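Local atomic coordinates of sulfoquinovosidase (Escherichia coli, PDB entry 5AEG), a protein that hydrolyses sulfoquinovosyl diacylglycerides, and simpler sulfoquinovosides such as sulfoquinovosyl glycerol, to release sulfoquinovose for bacterial sulfoglycolysis. Residues P145-K159 against A173-P185. Numbering follows the deposited sequence.
With CA (calcium ion), chain D.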
loop_
_atom_site.group_PDB
_atom_site.type_symbol
_atom_site.label_atom_id
_atom_site.label_comp_id
_atom_site.label_asym_id
_atom_site.label_seq_id
_atom_site.Cartn_x
_atom_site.Cartn_y
_atom_site.Cartn_z
ATOM N N PRO A 145 12.069 -1.626 -14.948
ATOM C CA PRO A 145 12.027 -2.784 -14.105
ATOM C C PRO A 145 11.686 -2.457 -12.660
ATOM O O PRO A 145 12.028 -1.396 -12.152
ATOM C CB PRO A 145 13.459 -3.365 -14.270
ATOM C CG PRO A 145 14.324 -2.088 -14.330
ATOM C CD PRO A 145 13.455 -1.134 -15.124
ATOM N N PHE A 146 11.005 -3.387 -12.031
ATOM C CA PHE A 146 10.561 -3.270 -10.633
ATOM C C PHE A 146 10.948 -4.494 -9.841
ATOM O O PHE A 146 10.217 -5.512 -9.800
ATOM C CB PHE A 146 9.067 -2.966 -10.512
ATOM C CG PHE A 146 8.707 -1.631 -11.110
ATOM C CD1 PHE A 146 8.520 -1.538 -12.486
ATOM C CD2 PHE A 146 8.594 -0.492 -10.324
ATOM C CE1 PHE A 146 8.240 -0.337 -13.075
ATOM C CE2 PHE A 146 8.349 0.737 -10.925
ATOM C CZ PHE A 146 8.203 0.823 -12.300
ATOM N N PRO A 147 12.069 -4.385 -9.135
ATOM C CA PRO A 147 12.269 -5.313 -8.039
ATOM C C PRO A 147 11.087 -5.242 -7.057
ATOM O O PRO A 147 10.603 -4.134 -6.687
ATOM C CB PRO A 147 13.541 -4.762 -7.348
ATOM C CG PRO A 147 14.274 -4.067 -8.478
ATOM C CD PRO A 147 13.110 -3.368 -9.171
ATOM N N LEU A 148 10.706 -6.406 -6.571
ATOM C CA LEU A 148 9.599 -6.612 -5.665
ATOM C C LEU A 148 10.089 -7.231 -4.344
ATOM O O LEU A 148 10.098 -8.492 -4.139
ATOM C CB LEU A 148 8.568 -7.546 -6.304
ATOM C CG LEU A 148 7.983 -6.955 -7.618
ATOM C CD1 LEU A 148 7.099 -8.005 -8.300
ATOM C CD2 LEU A 148 7.224 -5.616 -7.456
ATOM N N TRP A 149 10.422 -6.344 -3.406
ATOM C CA TRP A 149 10.980 -6.737 -2.147
ATOM C C TRP A 149 10.547 -5.721 -1.105
ATOM O O TRP A 149 10.881 -4.544 -1.256
ATOM C CB TRP A 149 12.456 -6.779 -2.321
ATOM C CG TRP A 149 13.174 -7.209 -1.070
ATOM C CD1 TRP A 149 13.781 -6.394 -0.130
ATOM C CD2 TRP A 149 13.318 -8.544 -0.581
ATOM N NE1 TRP A 149 14.308 -7.158 0.891
ATOM C CE2 TRP A 149 14.046 -8.471 0.650
ATOM C CE3 TRP A 149 12.963 -9.805 -1.082
ATOM C CZ2 TRP A 149 14.412 -9.617 1.361
ATOM C CZ3 TRP A 149 13.336 -10.962 -0.357
ATOM C CH2 TRP A 149 14.040 -10.843 0.841
ATOM N N THR A 150 9.758 -6.139 -0.131
ATOM C CA THR A 150 9.207 -5.193 0.872
ATOM C C THR A 150 10.332 -4.622 1.696
ATOM O O THR A 150 11.305 -5.337 2.040
ATOM C CB THR A 150 8.037 -5.739 1.734
ATOM O OG1 THR A 150 7.482 -4.622 2.403
ATOM C CG2 THR A 150 8.452 -6.824 2.713
ATOM N N SER A 151 10.300 -3.316 1.906
ATOM C CA SER A 151 11.360 -2.597 2.592
ATOM C C SER A 151 10.868 -1.247 3.069
ATOM O O SER A 151 9.702 -0.867 2.824
ATOM C CB SER A 151 12.586 -2.364 1.711
ATOM O OG SER A 151 12.489 -1.312 0.710
ATOM N N GLU A 152 11.737 -0.539 3.785
ATOM C CA GLU A 152 11.449 0.903 3.963
ATOM C C GLU A 152 11.294 1.515 2.597
ATOM O O GLU A 152 11.901 1.139 1.573
ATOM C CB GLU A 152 12.494 1.645 4.745
ATOM C CG GLU A 152 12.765 1.069 6.141
ATOM C CD GLU A 152 11.500 0.812 6.885
ATOM O OE1 GLU A 152 10.666 1.780 6.919
ATOM O OE2 GLU A 152 11.294 -0.353 7.384
ATOM N N GLN A 153 10.456 2.543 2.547
ATOM C CA GLN A 153 10.052 3.115 1.288
ATOM C C GLN A 153 11.049 4.183 0.703
ATOM O O GLN A 153 11.000 4.523 -0.473
ATOM C CB GLN A 153 8.675 3.748 1.596
ATOM C CG GLN A 153 7.895 4.227 0.361
ATOM C CD GLN A 153 7.774 5.707 0.338
ATOM O OE1 GLN A 153 8.457 6.414 1.074
ATOM N NE2 GLN A 153 6.888 6.199 -0.494
ATOM N N GLY A 154 11.973 4.666 1.539
ATOM C CA GLY A 154 12.957 5.598 1.122
ATOM C C GLY A 154 12.658 6.998 1.624
ATOM O O GLY A 154 11.512 7.350 1.839
ATOM N N VAL A 155 13.696 7.820 1.807
ATOM C CA VAL A 155 13.494 9.258 2.151
ATOM C C VAL A 155 14.083 10.026 0.995
ATOM O O VAL A 155 15.325 10.091 0.776
ATOM C CB VAL A 155 14.260 9.560 3.468
ATOM C CG1 VAL A 155 14.308 11.056 3.762
ATOM C CG2 VAL A 155 13.750 8.659 4.606
ATOM N N GLY A 156 13.214 10.659 0.213
ATOM C CA GLY A 156 13.616 11.300 -1.043
ATOM C C GLY A 156 13.333 10.452 -2.291
ATOM O O GLY A 156 12.714 10.919 -3.233
ATOM N N ARG A 157 13.862 9.229 -2.327
ATOM C CA ARG A 157 13.536 8.222 -3.385
ATOM C C ARG A 157 14.009 8.548 -4.787
ATOM O O ARG A 157 13.538 7.957 -5.755
ATOM C CB ARG A 157 12.049 7.936 -3.369
ATOM C CG ARG A 157 11.516 7.511 -1.997
ATOM C CD ARG A 157 10.020 7.234 -1.906
ATOM N NE ARG A 157 9.755 5.933 -2.653
ATOM C CZ ARG A 157 9.419 5.860 -3.921
ATOM N NH1 ARG A 157 9.187 6.943 -4.595
ATOM N NH2 ARG A 157 9.283 4.674 -4.547
ATOM N N ASN A 158 14.932 9.509 -4.964
ATOM C CA ASN A 158 15.348 9.926 -6.325
ATOM C C ASN A 158 16.816 10.288 -6.242
ATOM O O ASN A 158 17.173 11.246 -5.527
ATOM C CB ASN A 158 14.462 11.077 -6.833
ATOM C CG ASN A 158 14.786 11.510 -8.239
ATOM O OD1 ASN A 158 15.957 11.571 -8.639
ATOM N ND2 ASN A 158 13.781 11.837 -8.993
ATOM N N LYS A 159 17.676 9.508 -6.913
ATOM C CA LYS A 159 19.156 9.747 -6.732
ATOM C C LYS A 159 19.632 11.169 -7.128
ATOM O O LYS A 159 20.660 11.588 -6.668
ATOM C CB LYS A 159 20.033 8.695 -7.456
ATOM C CG LYS A 159 19.773 7.290 -6.970
ATOM C CD LYS A 159 19.705 7.082 -5.479
ATOM C CE LYS A 159 19.808 5.634 -5.123
ATOM N NZ LYS A 159 19.583 5.371 -3.688
ATOM N N ALA A 173 19.440 5.054 3.196
ATOM C CA ALA A 173 18.004 5.358 3.444
ATOM C C ALA A 173 17.282 6.176 2.377
ATOM O O ALA A 173 16.026 6.395 2.527
ATOM C CB ALA A 173 17.841 5.993 4.808
ATOM N N GLY A 174 17.983 6.615 1.356
ATOM C CA GLY A 174 17.397 7.500 0.318
ATOM C C GLY A 174 16.382 6.704 -0.516
ATOM O O GLY A 174 15.360 7.254 -0.953
ATOM N N GLY A 175 16.703 5.419 -0.804
ATOM C CA GLY A 175 15.851 4.608 -1.683
ATOM C C GLY A 175 15.903 5.008 -3.128
ATOM O O GLY A 175 16.789 5.751 -3.585
ATOM N N ASP A 176 14.951 4.457 -3.878
ATOM C CA ASP A 176 14.849 4.677 -5.289
ATOM C C ASP A 176 13.375 4.503 -5.730
ATOM O O ASP A 176 12.504 4.204 -4.923
ATOM C CB ASP A 176 15.802 3.731 -6.039
ATOM C CG ASP A 176 16.317 4.316 -7.338
ATOM O OD1 ASP A 176 15.797 5.294 -7.891
ATOM O OD2 ASP A 176 17.297 3.753 -7.819
ATOM N N TYR A 177 13.134 4.679 -7.009
ATOM C CA TYR A 177 11.806 4.855 -7.587
ATOM C C TYR A 177 10.848 3.684 -7.341
ATOM O O TYR A 177 9.665 3.885 -7.308
ATOM C CB TYR A 177 11.907 5.123 -9.114
ATOM C CG TYR A 177 12.386 3.955 -9.921
ATOM C CD1 TYR A 177 11.503 2.940 -10.329
ATOM C CD2 TYR A 177 13.744 3.813 -10.213
ATOM C CE1 TYR A 177 11.918 1.864 -11.109
ATOM C CE2 TYR A 177 14.185 2.752 -11.008
ATOM C CZ TYR A 177 13.266 1.765 -11.428
ATOM O OH TYR A 177 13.688 0.650 -12.147
ATOM N N TYR A 178 11.409 2.502 -7.114
ATOM C CA TYR A 178 10.667 1.254 -6.935
ATOM C C TYR A 178 10.583 0.863 -5.495
ATOM O O TYR A 178 9.875 -0.097 -5.190
ATOM C CB TYR A 178 11.315 0.062 -7.740
ATOM C CG TYR A 178 12.690 -0.250 -7.325
ATOM C CD1 TYR A 178 12.946 -1.127 -6.289
ATOM C CD2 TYR A 178 13.763 0.368 -7.942
ATOM C CE1 TYR A 178 14.241 -1.379 -5.898
ATOM C CE2 TYR A 178 15.049 0.119 -7.527
ATOM C CZ TYR A 178 15.272 -0.763 -6.508
ATOM O OH TYR A 178 16.578 -1.021 -6.143
ATOM N N TRP A 179 11.206 1.585 -4.560
ATOM C CA TRP A 179 11.136 1.159 -3.208
ATOM C C TRP A 179 9.697 1.283 -2.635
ATOM O O TRP A 179 9.027 2.260 -2.880
ATOM C CB TRP A 179 12.120 1.942 -2.327
ATOM C CG TRP A 179 13.520 1.524 -2.456
ATOM C CD1 TRP A 179 14.139 1.063 -3.538
ATOM C CD2 TRP A 179 14.489 1.550 -1.396
ATOM N NE1 TRP A 179 15.465 0.803 -3.241
ATOM C CE2 TRP A 179 15.688 1.042 -1.916
ATOM C CE3 TRP A 179 14.455 1.978 -0.091
ATOM C CZ2 TRP A 179 16.840 0.943 -1.147
ATOM C CZ3 TRP A 179 15.608 1.838 0.720
ATOM C CH2 TRP A 179 16.783 1.354 0.177
ATOM N N THR A 180 9.279 0.301 -1.861
ATOM C CA THR A 180 7.986 0.314 -1.223
ATOM C C THR A 180 7.849 -0.751 -0.172
ATOM O O THR A 180 8.450 -1.843 -0.262
ATOM C CB THR A 180 6.870 0.091 -2.330
ATOM O OG1 THR A 180 5.576 -0.019 -1.746
ATOM C CG2 THR A 180 7.133 -1.113 -3.201
ATOM N N PHE A 181 6.962 -0.446 0.738
ATOM C CA PHE A 181 6.567 -1.341 1.752
ATOM C C PHE A 181 5.430 -2.288 1.331
ATOM O O PHE A 181 5.074 -3.107 2.142
ATOM C CB PHE A 181 6.239 -0.661 3.086
ATOM C CG PHE A 181 5.677 0.709 2.972
ATOM C CD1 PHE A 181 4.514 0.917 2.287
ATOM C CD2 PHE A 181 6.370 1.787 3.507
ATOM C CE1 PHE A 181 4.041 2.218 2.073
ATOM C CE2 PHE A 181 5.872 3.136 3.352
ATOM C CZ PHE A 181 4.766 3.312 2.564
ATOM N N PHE A 182 4.888 -2.161 0.106
ATOM C CA PHE A 182 3.763 -3.013 -0.348
ATOM C C PHE A 182 4.036 -3.266 -1.840
ATOM O O PHE A 182 3.243 -2.863 -2.673
ATOM C CB PHE A 182 2.426 -2.333 -0.074
ATOM C CG PHE A 182 1.189 -3.201 -0.231
ATOM C CD1 PHE A 182 1.176 -4.445 -0.932
ATOM C CD2 PHE A 182 -0.003 -2.701 0.220
ATOM C CE1 PHE A 182 0.013 -5.138 -1.052
ATOM C CE2 PHE A 182 -1.189 -3.439 0.147
ATOM C CZ PHE A 182 -1.161 -4.632 -0.536
ATOM N N PRO A 183 5.160 -3.925 -2.182
ATOM C CA PRO A 183 5.284 -4.418 -3.540
ATOM C C PRO A 183 4.413 -5.683 -3.628
ATOM O O PRO A 183 4.147 -6.319 -2.612
ATOM C CB PRO A 183 6.771 -4.811 -3.665
ATOM C CG PRO A 183 7.109 -5.261 -2.250
ATOM C CD PRO A 183 6.185 -4.521 -1.309
ATOM N N GLN A 184 3.915 -6.019 -4.801
ATOM C CA GLN A 184 3.126 -7.238 -4.924
ATOM C C GLN A 184 3.362 -7.790 -6.352
ATOM O O GLN A 184 3.379 -7.024 -7.292
ATOM C CB GLN A 184 1.632 -7.018 -4.685
ATOM C CG GLN A 184 0.897 -8.378 -4.543
ATOM C CD GLN A 184 -0.512 -8.263 -4.103
ATOM O OE1 GLN A 184 -0.778 -7.690 -3.056
ATOM N NE2 GLN A 184 -1.422 -8.824 -4.863
ATOM N N PRO A 185 3.468 -9.160 -6.506
ATOM C CA PRO A 185 3.767 -9.765 -7.821
ATOM C C PRO A 185 2.497 -10.002 -8.616
ATOM O O PRO A 185 2.151 -11.141 -8.936
ATOM C CB PRO A 185 4.502 -11.067 -7.435
ATOM C CG PRO A 185 3.879 -11.426 -6.165
ATOM C CD PRO A 185 3.706 -10.105 -5.417
HETATM CA CA CA D . 9.338 8.279 2.196
HETATM O O HOH W 1 8.659 -2.180 -6.584
HETATM O O HOH W 2 11.237 -1.904 -1.778
HETATM O O HOH W 3 16.751 7.647 -8.740
HETATM O O HOH W 4 9.966 10.056 3.660
#
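R157 reaches across to the type I turn D176-W179, where its guanidinium group meets the backbone carbonyls. A bend at chi3 (71°) brings NH2 between two of them: it donates to W179 O at 2.9 Å, in the carbonyl plane and on a lone pair, and more weakly to Y177 O. D176 O lies over one guanidinium face without hydrogen-bonding to it. Within its own segment NE donates to Q153 O; with W179 O and, weakly, Y177 O, this limits the rotation of the group. On the same turn, Y177 meets the strand 145-148. Its OH gives a 2.6 Å hydrogen bond to P145 O, and its ring edge points at the face of F146 in an offset edge-to-face pair, planes at 89°. P147 CD sits over the neighbouring Y178 ring in a CH-pi contact, 3.8 Å from the centroid. The indole of W179 packs on G175 CA of its own segment; from 145-159, E152 O lies 3.2 Å from its CE3 and S151 OG lies near the same atom. Backbone bonds V155 N to A173 O and R157 N to G174 O join the loops beside the calcium ion, bound by G154 O at 2.4 Å and by the Q153 side chain, with D472 and D481. Segment 173-185 thus packs against a strand of the GH31 galactose mutarotase-like domain and the loop continuing it, which shares the calcium site with D472, the inferred proton donor.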